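Local coordinates for DNA mismatch repair protein MLH3 (Saccharomyces cerevisiae S288C, PDB 6RMN) that works in DNA mismatch repair, correcting insertion-deletion loops as one half of a MutL-type heterodimer, and carries a zinc-binding C-terminal endonuclease-type domain, at residues 46-51 against 202-207; 53-58 against 210-215; 59-64 against 179-184; 173-178 against 218-223. One frame throughout, in Å; residues are numbered along the deposited sequence.

Helix 48-69 is the common thread: contacts 1, 2 and 3 follow one another along it, starting at the zinc end. H49 of contact 1 and E53 of contact 2 share one zinc ion, and E53 also reaches the second. Contacts 1 and 2 touch, with centres about 10 Å apart, and both use helix 206-216. Contact 3 lies about 17 Å from contact 2, centre to centre, near the middle of the chain; the F61 side chain is about 12 Å from a zinc ion. Contact 4 joins two loops beside the same helix, touching contact 2 through E58 and contact 3 through W174, which packs on F61 and Y62.

Contact 1 of 4, residues 46-51 against 202-207. With ZN (zinc ion), chain C.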
# COMPACT_ATOMS: atom_id res chain seq x y z
N VAL B 46 -4.95 6.48 -4.27
CA VAL B 46 -6.26 6.97 -3.87
C VAL B 46 -6.09 8.35 -3.21
O VAL B 46 -5.26 8.48 -2.30
CB VAL B 46 -6.98 5.96 -2.93
CG1 VAL B 46 -8.36 6.45 -2.52
CG2 VAL B 46 -7.07 4.57 -3.57
N ASP B 47 -6.89 9.36 -3.64
CA ASP B 47 -6.92 10.69 -3.02
C ASP B 47 -7.53 10.47 -1.61
O ASP B 47 -8.65 9.96 -1.50
CB ASP B 47 -7.80 11.62 -3.88
CG ASP B 47 -7.99 13.05 -3.39
OD1 ASP B 47 -7.97 13.28 -2.16
OD2 ASP B 47 -8.21 13.94 -4.24
N GLN B 48 -6.78 10.79 -0.53
CA GLN B 48 -7.29 10.56 0.84
C GLN B 48 -8.50 11.42 1.21
O GLN B 48 -9.32 11.01 2.03
CB GLN B 48 -6.18 10.69 1.90
CG GLN B 48 -5.72 12.13 2.16
CD GLN B 48 -4.41 12.20 2.87
OE1 GLN B 48 -3.52 11.37 2.68
NE2 GLN B 48 -4.26 13.21 3.70
N HIS B 49 -8.61 12.62 0.61
CA HIS B 49 -9.72 13.52 0.86
C HIS B 49 -10.99 13.01 0.16
O HIS B 49 -12.03 12.87 0.82
CB HIS B 49 -9.37 14.96 0.45
CG HIS B 49 -10.54 15.88 0.55
ND1 HIS B 49 -11.01 16.31 1.77
CD2 HIS B 49 -11.34 16.37 -0.42
CE1 HIS B 49 -12.05 17.07 1.51
NE2 HIS B 49 -12.28 17.14 0.21
N ALA B 50 -10.89 12.69 -1.14
CA ALA B 50 -11.98 12.16 -1.98
C ALA B 50 -12.54 10.86 -1.40
O ALA B 50 -13.75 10.68 -1.37
CB ALA B 50 -11.48 11.92 -3.40
N CYS B 51 -11.65 9.98 -0.91
CA CYS B 51 -11.96 8.71 -0.27
C CYS B 51 -12.85 8.93 0.96
O CYS B 51 -13.92 8.34 1.06
CB CYS B 51 -10.66 8.00 0.11
SG CYS B 51 -10.91 6.44 0.98
N ASP B 202 -2.60 16.06 5.88
CA ASP B 202 -2.93 15.36 7.12
C ASP B 202 -2.23 13.99 7.21
O ASP B 202 -2.20 13.24 6.24
CB ASP B 202 -4.45 15.20 7.27
CG ASP B 202 -5.23 16.47 7.53
OD1 ASP B 202 -4.60 17.56 7.63
OD2 ASP B 202 -6.47 16.39 7.65
N GLU B 203 -1.71 13.67 8.41
CA GLU B 203 -1.02 12.40 8.69
C GLU B 203 -2.01 11.28 8.87
O GLU B 203 -3.02 11.45 9.56
CB GLU B 203 -0.16 12.51 9.97
CG GLU B 203 0.85 13.65 9.99
CD GLU B 203 2.01 13.55 9.02
OE1 GLU B 203 2.53 14.61 8.61
OE2 GLU B 203 2.41 12.41 8.68
N LEU B 204 -1.73 10.12 8.27
CA LEU B 204 -2.56 8.92 8.41
C LEU B 204 -1.64 7.78 8.68
O LEU B 204 -0.62 7.68 8.00
CB LEU B 204 -3.43 8.62 7.16
CG LEU B 204 -4.53 9.64 6.77
CD1 LEU B 204 -4.93 9.49 5.33
CD2 LEU B 204 -5.74 9.52 7.67
N THR B 205 -1.96 6.94 9.68
CA THR B 205 -1.19 5.73 9.99
C THR B 205 -1.62 4.66 8.98
O THR B 205 -2.68 4.81 8.38
CB THR B 205 -1.46 5.27 11.43
OG1 THR B 205 -2.83 4.91 11.55
CG2 THR B 205 -1.10 6.32 12.47
N ARG B 206 -0.83 3.58 8.78
CA ARG B 206 -1.22 2.51 7.84
C ARG B 206 -2.59 1.93 8.24
O ARG B 206 -3.42 1.67 7.38
CB ARG B 206 -0.14 1.39 7.76
CG ARG B 206 -0.22 0.58 6.46
CD ARG B 206 0.83 -0.50 6.36
NE ARG B 206 0.35 -1.75 6.93
CZ ARG B 206 -0.07 -2.80 6.22
NH1 ARG B 206 -0.04 -2.76 4.89
NH2 ARG B 206 -0.50 -3.89 6.83
N GLN B 207 -2.84 1.77 9.56
CA GLN B 207 -4.09 1.27 10.12
C GLN B 207 -5.29 2.17 9.75
O GLN B 207 -6.34 1.65 9.35
CB GLN B 207 -3.96 1.08 11.65
CG GLN B 207 -5.05 0.20 12.30
CD GLN B 207 -5.31 -1.12 11.59
OE1 GLN B 207 -6.40 -1.35 11.04
NE2 GLN B 207 -4.31 -2.00 11.57
ZN ZN C . -13.85 18.05 -0.91
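The side chain of Q48 crosses that of L204 obliquely, with the leucine CD1 3.8 Å from Q48 CB and 3.5 Å from Q48 OE1, so that one methyl backs the chain from its root to its amide. Chi1 of 73° places CG between the backbone N and the carbonyl carbon; beyond it the chain runs out extended, and the amide arrives beside the backbone of D202. There Q48 NE2 donates to D202 O over 3.3 Å, a moderately bent bond with the donor tilted somewhat from the carbonyl plane. Glutamine suits this buried position because both ends of its amide can be used: NE2 also donates to M199 O, its stronger partner, while OE1 accepts from Q22. These bonds would fix which way round the amide sits. Q22 also bonds D202 O and L204 N, and the D202 carboxylate turns back to M199 N, so the loop is tied to the same spot. Just before Q48 in the chain, D47 is the N-cap of helix 48-69. D47 OD1 accepts from H49 N at 2.9 Å, nearly in line with the C-O bond. The same D47 OD1 accepts from A50 N at 3.1 Å, from above the carboxylate plane. The first turn is thereby anchored, and from it H49 NE2 binds a zinc ion at 2.1 Å while H49 ND1 bonds V198 O. Residues 47-50 read D-Q-H-A, the start of the DQHA(X)2E(X)4E metal-binding motif of endonuclease-active MutL homologues.

Contact 2 of 4, residues 53-58 against 210-215; sequences ERIRLE and IILISK. With ZN (zinc ion), chain C; ZN (zinc ion), chain D.
I55 drives its CD1 methyl into the side of helix 206-216, reaching L212 O at 3.3 Å and the CD2 methyl of L212 at 4.0 Å. The CB of K215 fills the angle of the isoleucine's branches, 3.8 Å from I55 CD1. The I55 and K215 side chains cross at about a right angle, so the lysine lends its root to the apolar patch while its amine leads away. A beta-branched residue fits here because, with chi1 at -62°, the CG1-CD1 branch reaches back along the helix from K215 to L212, while CG2 stays by K215 CB. L212 is held in turn by C51, D52 and I28, and I213 by I28 and I30, so the short helix packs on both strand 27-31 and helix 48-69. R54, next to I55, bridges through NH2 to OE2 of E58, one turn further on, a salt bridge of 3.2 Å. The E58 carboxylate also receives the N-H groups of H220 and N221, which ties the helix to the loop that follows 206-216. On another side of the helix E53, extended, bridges two zinc ions: OE1 binds one at 2.0 Å and OE2 the other at 2.3 Å. H49 and C194 join OE1 on one ion, with a ligand from the partner chain; C225 and H227 join OE2 on the other. E53 and E58 are the two glutamates of DQHA(X)2E(X)4E, the hallmark of the MutL endonuclease site.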
# COMPACT_ATOMS: atom_id res chain seq x y z
N GLU B 53 -14.42 11.83 1.94
CA GLU B 53 -15.60 12.60 1.51
C GLU B 53 -16.68 11.67 0.92
O GLU B 53 -17.85 11.85 1.24
CB GLU B 53 -15.18 13.66 0.49
CG GLU B 53 -16.29 14.57 -0.00
CD GLU B 53 -15.75 15.56 -1.02
OE1 GLU B 53 -15.01 16.48 -0.62
OE2 GLU B 53 -16.03 15.37 -2.22
N ARG B 54 -16.27 10.66 0.12
CA ARG B 54 -17.15 9.67 -0.47
C ARG B 54 -17.87 8.82 0.58
O ARG B 54 -19.10 8.63 0.50
CB ARG B 54 -16.38 8.76 -1.44
CG ARG B 54 -17.29 7.75 -2.14
CD ARG B 54 -18.05 8.47 -3.21
NE ARG B 54 -19.48 8.35 -3.05
CZ ARG B 54 -20.37 8.87 -3.89
NH1 ARG B 54 -19.96 9.58 -4.95
NH2 ARG B 54 -21.66 8.71 -3.69
N ILE B 55 -17.10 8.27 1.54
CA ILE B 55 -17.61 7.45 2.64
C ILE B 55 -18.62 8.27 3.44
O ILE B 55 -19.68 7.76 3.81
CB ILE B 55 -16.44 6.93 3.57
CG1 ILE B 55 -15.45 6.02 2.80
CG2 ILE B 55 -16.99 6.21 4.82
CD1 ILE B 55 -14.04 5.97 3.38
N ARG B 56 -18.26 9.54 3.73
CA ARG B 56 -19.06 10.46 4.52
C ARG B 56 -20.37 10.84 3.85
O ARG B 56 -21.38 10.90 4.53
CB ARG B 56 -18.24 11.69 4.92
CG ARG B 56 -17.27 11.41 6.05
CD ARG B 56 -16.46 12.63 6.43
NE ARG B 56 -15.46 12.33 7.46
CZ ARG B 56 -15.69 12.36 8.77
NH1 ARG B 56 -16.89 12.68 9.24
NH2 ARG B 56 -14.73 12.05 9.63
N LEU B 57 -20.35 11.04 2.51
CA LEU B 57 -21.52 11.38 1.71
C LEU B 57 -22.53 10.26 1.71
O LEU B 57 -23.70 10.49 2.00
CB LEU B 57 -21.15 11.77 0.26
CG LEU B 57 -22.34 12.13 -0.63
CD1 LEU B 57 -22.91 13.51 -0.28
CD2 LEU B 57 -22.00 12.01 -2.07
N GLU B 58 -22.09 9.04 1.41
CA GLU B 58 -22.96 7.87 1.38
C GLU B 58 -23.63 7.59 2.76
O GLU B 58 -24.77 7.12 2.78
CB GLU B 58 -22.21 6.65 0.82
CG GLU B 58 -21.78 6.87 -0.62
CD GLU B 58 -21.62 5.62 -1.46
OE1 GLU B 58 -21.90 4.52 -0.93
OE2 GLU B 58 -21.24 5.74 -2.65
N ILE B 210 -5.96 1.56 6.09
CA ILE B 210 -6.60 0.26 5.93
C ILE B 210 -8.11 0.41 6.11
O ILE B 210 -8.86 -0.04 5.24
CB ILE B 210 -5.94 -0.85 6.81
CG1 ILE B 210 -4.54 -1.21 6.25
CG2 ILE B 210 -6.83 -2.11 6.92
CD1 ILE B 210 -3.57 -1.99 7.21
N ILE B 211 -8.54 1.07 7.21
CA ILE B 211 -9.95 1.35 7.53
C ILE B 211 -10.62 2.18 6.42
O ILE B 211 -11.73 1.85 5.99
CB ILE B 211 -10.07 2.03 8.93
CG1 ILE B 211 -9.75 1.04 10.06
CG2 ILE B 211 -11.46 2.66 9.12
CD1 ILE B 211 -9.16 1.65 11.29
N LEU B 212 -9.94 3.27 5.98
CA LEU B 212 -10.43 4.14 4.92
C LEU B 212 -10.72 3.39 3.62
O LEU B 212 -11.81 3.57 3.07
CB LEU B 212 -9.48 5.33 4.67
CG LEU B 212 -9.60 6.52 5.61
CD1 LEU B 212 -8.43 7.46 5.45
CD2 LEU B 212 -10.89 7.29 5.38
N ILE B 213 -9.79 2.55 3.14
CA ILE B 213 -9.98 1.78 1.90
C ILE B 213 -11.03 0.67 2.08
O ILE B 213 -11.82 0.44 1.17
CB ILE B 213 -8.63 1.28 1.30
CG1 ILE B 213 -7.64 2.45 1.06
CG2 ILE B 213 -8.83 0.44 -0.00
CD1 ILE B 213 -8.11 3.66 0.11
N SER B 214 -11.08 0.04 3.26
CA SER B 214 -12.07 -1.00 3.60
C SER B 214 -13.49 -0.44 3.48
O SER B 214 -14.36 -1.08 2.86
CB SER B 214 -11.83 -1.51 5.02
OG SER B 214 -12.81 -2.47 5.41
N LYS B 215 -13.72 0.76 4.06
CA LYS B 215 -14.99 1.46 4.02
C LYS B 215 -15.30 1.92 2.59
O LYS B 215 -16.44 1.76 2.16
CB LYS B 215 -14.98 2.66 4.98
CG LYS B 215 -15.04 2.30 6.46
CD LYS B 215 -14.89 3.54 7.33
CE LYS B 215 -15.15 3.26 8.79
NZ LYS B 215 -14.61 4.34 9.66
ZN ZN C . -13.85 18.05 -0.91
ZN ZN D . -15.24 16.56 -4.07

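Contact 3 of 4, residues 59-64 against 179-184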
# COMPACT_ATOMS: atom_id res chain seq x y z
N GLU B 59 -22.95 7.94 3.89
CA GLU B 59 -23.48 7.82 5.25
C GLU B 59 -24.58 8.86 5.44
O GLU B 59 -25.62 8.56 6.03
CB GLU B 59 -22.38 8.04 6.31
CG GLU B 59 -21.45 6.85 6.50
CD GLU B 59 -20.16 7.04 7.29
OE1 GLU B 59 -19.86 8.17 7.75
OE2 GLU B 59 -19.43 6.03 7.44
N LEU B 60 -24.35 10.10 4.94
CA LEU B 60 -25.29 11.23 5.03
C LEU B 60 -26.55 10.98 4.23
O LEU B 60 -27.65 11.25 4.73
CB LEU B 60 -24.62 12.56 4.61
CG LEU B 60 -23.61 13.18 5.60
CD1 LEU B 60 -22.92 14.37 5.00
CD2 LEU B 60 -24.26 13.57 6.90
N PHE B 61 -26.39 10.44 3.01
CA PHE B 61 -27.46 10.06 2.11
C PHE B 61 -28.30 8.95 2.72
O PHE B 61 -29.53 9.08 2.75
CB PHE B 61 -26.93 9.68 0.72
CG PHE B 61 -27.12 10.80 -0.27
CD1 PHE B 61 -28.37 11.06 -0.82
CD2 PHE B 61 -26.07 11.65 -0.59
CE1 PHE B 61 -28.55 12.13 -1.71
CE2 PHE B 61 -26.26 12.73 -1.46
CZ PHE B 61 -27.50 12.96 -2.02
N TYR B 62 -27.65 7.90 3.26
CA TYR B 62 -28.32 6.78 3.91
C TYR B 62 -29.20 7.27 5.08
O TYR B 62 -30.34 6.84 5.18
CB TYR B 62 -27.31 5.67 4.34
CG TYR B 62 -27.95 4.57 5.15
CD1 TYR B 62 -28.65 3.53 4.54
CD2 TYR B 62 -27.92 4.59 6.55
CE1 TYR B 62 -29.29 2.54 5.28
CE2 TYR B 62 -28.57 3.62 7.31
CZ TYR B 62 -29.24 2.59 6.67
OH TYR B 62 -29.87 1.61 7.42
N SER B 63 -28.69 8.19 5.91
CA SER B 63 -29.44 8.77 7.02
C SER B 63 -30.67 9.57 6.56
O SER B 63 -31.75 9.39 7.12
CB SER B 63 -28.54 9.66 7.88
OG SER B 63 -27.50 8.88 8.45
N LEU B 64 -30.49 10.45 5.56
CA LEU B 64 -31.53 11.32 5.01
C LEU B 64 -32.67 10.53 4.38
O LEU B 64 -33.84 10.83 4.64
CB LEU B 64 -30.90 12.33 4.00
CG LEU B 64 -31.85 13.05 3.00
CD1 LEU B 64 -32.75 14.01 3.68
CD2 LEU B 64 -31.06 13.78 1.94
N SER B 179 -31.70 9.87 -6.98
CA SER B 179 -32.11 10.77 -8.05
C SER B 179 -33.23 11.77 -7.68
O SER B 179 -33.29 12.85 -8.26
CB SER B 179 -32.49 9.97 -9.29
OG SER B 179 -33.76 9.34 -9.16
N CYS B 180 -34.13 11.40 -6.73
CA CYS B 180 -35.28 12.19 -6.24
C CYS B 180 -34.90 13.30 -5.30
O CYS B 180 -35.70 14.19 -5.05
CB CYS B 180 -36.30 11.27 -5.58
SG CYS B 180 -36.71 9.81 -6.54
N VAL B 181 -33.73 13.21 -4.71
CA VAL B 181 -33.26 14.17 -3.73
C VAL B 181 -33.14 15.57 -4.33
O VAL B 181 -32.40 15.72 -5.29
CB VAL B 181 -31.96 13.68 -3.06
CG1 VAL B 181 -31.43 14.71 -2.07
CG2 VAL B 181 -32.18 12.33 -2.37
N PRO B 182 -33.88 16.60 -3.83
CA PRO B 182 -33.74 17.96 -4.39
C PRO B 182 -32.28 18.43 -4.40
O PRO B 182 -31.53 18.10 -3.49
CB PRO B 182 -34.62 18.81 -3.48
CG PRO B 182 -35.62 17.85 -2.92
CD PRO B 182 -34.86 16.59 -2.72
N THR B 183 -31.89 19.18 -5.46
CA THR B 183 -30.54 19.72 -5.67
C THR B 183 -29.99 20.44 -4.43
O THR B 183 -28.81 20.28 -4.11
CB THR B 183 -30.50 20.60 -6.94
OG1 THR B 183 -30.97 19.83 -8.05
CG2 THR B 183 -29.10 21.14 -7.27
N VAL B 184 -30.85 21.21 -3.73
CA VAL B 184 -30.46 21.93 -2.51
C VAL B 184 -30.01 20.97 -1.40
O VAL B 184 -29.11 21.31 -0.65
CB VAL B 184 -31.53 22.95 -2.03
CG1 VAL B 184 -32.82 22.25 -1.59
CG2 VAL B 184 -30.97 23.86 -0.93
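F61 presents the edge of its ring to V181, whose CB and CG2 lie near the ring plane. The closest approach is made by F61 CE1, 3.7 Å from V181 CG2 and 3.9 Å from V181 CG1, so one ring corner pushes into the fork of the valine. L64, one turn further along helix 48-69, reaches the same valine from beside F61: its CD2 is 4.1 Å from V181 CG1. The valine's CG1 thus serves both partners; of these two, CG2 meets only F61. Chi1 of 177° sets CG1 anti to the backbone N and brings the two methyls to the helix side by side. The F61 chi1 of -101° is displaced from a staggered value and swings the ring over to V181. A compact, forked residue suits this place, since it fits against a ring edge and a leucine at once without a polar group to satisfy. Within the C-terminal domain of this MutL homologue, the contact fastens the approach to helix 183-196, which brings C194 to the metal site, onto helix 48-69; the F61 side chain is about 12 Å from a zinc ion. L189 supplies the helix-helix packing, lying against F61, L64 and L60, and H186 stacks edge-to-face with F61. The carbonyls of S179 and V181 both bond K155 NZ, and L64 extends the apolar cluster to F73 and to M127 of helix 126-132.

Contact 4 of 4, residues 173-178 against 218-223; sequences YWWKYS and RCHNPF
Chi1 values of 63° for W174 and 42° for W175 place CG of each between the backbone N and the carbonyl carbon, while H220 swings its imidazole out extended, with chi1 at -178°. The result is a face-to-face stack: the five-membered ring of W175 and the H220 ring have centroids 3.6 Å apart and planes only 11° from parallel. H220 CE1 comes down over the indole near its ring fusion, 3.4 Å from W175 CD2, and ND1 lies over the W175 CE2 end. From the tryptophan's side, CB adds a CH-pi contact to the imidazole, 4.0 Å from its centroid and close to the ring normal. The W175 indole lies between CB of Y173, two residues back, and the imidazole of the other loop. Flat aromatic groups suit this surface position, since one stack can join two loops that have no backbone bonds to each other across the contact. W174 plays a second part. CZ2 approaches H220 CB obliquely at 4.1 Å, and one face of W174 meets W175 CD1, which probably helps to hold W175 in place. W174 also leans on E58 and L65 of helix 48-69, which ties the cluster to the core. Residues 173-177 are kept curled by backbone bonds from K176 N to Y173 O and from Y177 N to W174 O. A face-to-face tryptophan-histidine stack thus joins two surface loops of the C-terminal domain, just ahead of the C-x-H-G-R-P segment of MutL homologues that supplies C225 and H227 to the zinc site.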
# COMPACT_ATOMS: atom_id res chain seq x y z
N TYR B 173 -32.12 0.58 0.03
CA TYR B 173 -30.98 0.93 -0.80
C TYR B 173 -31.18 2.39 -1.18
O TYR B 173 -31.95 2.69 -2.10
CB TYR B 173 -30.86 0.01 -2.03
CG TYR B 173 -30.78 -1.46 -1.67
CD1 TYR B 173 -29.57 -2.05 -1.32
CD2 TYR B 173 -31.92 -2.27 -1.68
CE1 TYR B 173 -29.49 -3.40 -0.98
CE2 TYR B 173 -31.85 -3.62 -1.34
CZ TYR B 173 -30.63 -4.18 -1.00
OH TYR B 173 -30.57 -5.52 -0.68
N TRP B 174 -30.57 3.29 -0.38
CA TRP B 174 -30.69 4.74 -0.52
C TRP B 174 -30.48 5.22 -1.96
O TRP B 174 -31.18 6.13 -2.40
CB TRP B 174 -29.75 5.49 0.46
CG TRP B 174 -28.29 5.23 0.21
CD1 TRP B 174 -27.54 4.21 0.72
CD2 TRP B 174 -27.45 5.93 -0.72
NE1 TRP B 174 -26.27 4.25 0.18
CE2 TRP B 174 -26.19 5.29 -0.70
CE3 TRP B 174 -27.64 7.02 -1.59
CZ2 TRP B 174 -25.13 5.70 -1.52
CZ3 TRP B 174 -26.59 7.43 -2.39
CH2 TRP B 174 -25.34 6.79 -2.34
N TRP B 175 -29.56 4.56 -2.70
CA TRP B 175 -29.19 4.91 -4.07
C TRP B 175 -30.28 4.64 -5.11
O TRP B 175 -30.18 5.14 -6.23
CB TRP B 175 -27.87 4.26 -4.47
CG TRP B 175 -27.72 2.84 -4.03
CD1 TRP B 175 -27.09 2.39 -2.90
CD2 TRP B 175 -28.16 1.68 -4.74
NE1 TRP B 175 -27.13 1.02 -2.86
CE2 TRP B 175 -27.77 0.55 -3.99
CE3 TRP B 175 -28.81 1.48 -5.97
CZ2 TRP B 175 -28.00 -0.75 -4.42
CZ3 TRP B 175 -29.06 0.19 -6.39
CH2 TRP B 175 -28.66 -0.92 -5.62
N LYS B 176 -31.34 3.90 -4.74
CA LYS B 176 -32.48 3.64 -5.61
C LYS B 176 -33.43 4.86 -5.61
O LYS B 176 -34.33 4.93 -6.44
CB LYS B 176 -33.22 2.36 -5.20
CG LYS B 176 -32.44 1.10 -5.54
CD LYS B 176 -33.15 -0.17 -5.16
CE LYS B 176 -32.34 -1.37 -5.62
NZ LYS B 176 -33.05 -2.66 -5.38
N TYR B 177 -33.20 5.81 -4.67
CA TYR B 177 -33.99 7.02 -4.45
C TYR B 177 -33.13 8.28 -4.55
O TYR B 177 -33.65 9.39 -4.44
CB TYR B 177 -34.63 6.97 -3.05
CG TYR B 177 -35.48 5.75 -2.80
CD1 TYR B 177 -34.94 4.60 -2.23
CD2 TYR B 177 -36.84 5.75 -3.10
CE1 TYR B 177 -35.72 3.47 -1.99
CE2 TYR B 177 -37.64 4.63 -2.86
CZ TYR B 177 -37.07 3.49 -2.31
OH TYR B 177 -37.86 2.38 -2.08
N SER B 178 -31.81 8.10 -4.72
CA SER B 178 -30.79 9.15 -4.81
C SER B 178 -31.12 10.26 -5.83
O SER B 178 -30.86 11.44 -5.57
CB SER B 178 -29.44 8.52 -5.15
OG SER B 178 -28.39 9.22 -4.51
N ARG B 218 -16.82 -0.57 0.26
CA ARG B 218 -18.19 -0.94 0.64
C ARG B 218 -19.22 0.07 0.14
O ARG B 218 -20.42 -0.17 0.26
CB ARG B 218 -18.32 -1.19 2.16
CG ARG B 218 -17.73 -2.53 2.60
CD ARG B 218 -18.09 -2.95 4.03
NE ARG B 218 -17.91 -1.89 5.03
CZ ARG B 218 -16.77 -1.63 5.67
NH1 ARG B 218 -15.68 -2.34 5.42
NH2 ARG B 218 -16.72 -0.66 6.57
N CYS B 219 -18.72 1.19 -0.46
CA CYS B 219 -19.50 2.28 -1.04
C CYS B 219 -20.16 1.85 -2.33
O CYS B 219 -19.65 0.96 -3.01
CB CYS B 219 -18.64 3.51 -1.25
SG CYS B 219 -18.19 4.37 0.28
N HIS B 220 -21.28 2.51 -2.67
CA HIS B 220 -22.02 2.25 -3.91
C HIS B 220 -21.21 2.78 -5.08
O HIS B 220 -21.11 2.09 -6.08
CB HIS B 220 -23.43 2.86 -3.86
CG HIS B 220 -24.23 2.56 -5.09
ND1 HIS B 220 -24.69 1.28 -5.36
CD2 HIS B 220 -24.59 3.37 -6.11
CE1 HIS B 220 -25.32 1.36 -6.51
NE2 HIS B 220 -25.28 2.60 -7.00
N ASN B 221 -20.60 3.96 -4.95
CA ASN B 221 -19.74 4.51 -6.00
C ASN B 221 -18.37 4.94 -5.43
O ASN B 221 -18.17 6.10 -5.12
CB ASN B 221 -20.45 5.66 -6.75
CG ASN B 221 -19.67 6.35 -7.85
OD1 ASN B 221 -20.00 7.47 -8.23
ND2 ASN B 221 -18.63 5.72 -8.40
N PRO B 222 -17.40 4.02 -5.28
CA PRO B 222 -16.10 4.43 -4.72
C PRO B 222 -15.15 5.16 -5.66
O PRO B 222 -14.06 5.56 -5.23
CB PRO B 222 -15.47 3.10 -4.26
CG PRO B 222 -16.10 2.05 -5.09
CD PRO B 222 -17.45 2.56 -5.56
N PHE B 223 -15.55 5.36 -6.93
CA PHE B 223 -14.68 5.89 -7.98
C PHE B 223 -14.68 7.40 -8.14
O PHE B 223 -13.86 7.92 -8.91
CB PHE B 223 -15.01 5.20 -9.30
CG PHE B 223 -14.93 3.70 -9.12
CD1 PHE B 223 -13.73 3.08 -8.79
CD2 PHE B 223 -16.07 2.92 -9.22
CE1 PHE B 223 -13.66 1.70 -8.60
CE2 PHE B 223 -16.00 1.53 -9.07
CZ PHE B 223 -14.80 0.93 -8.74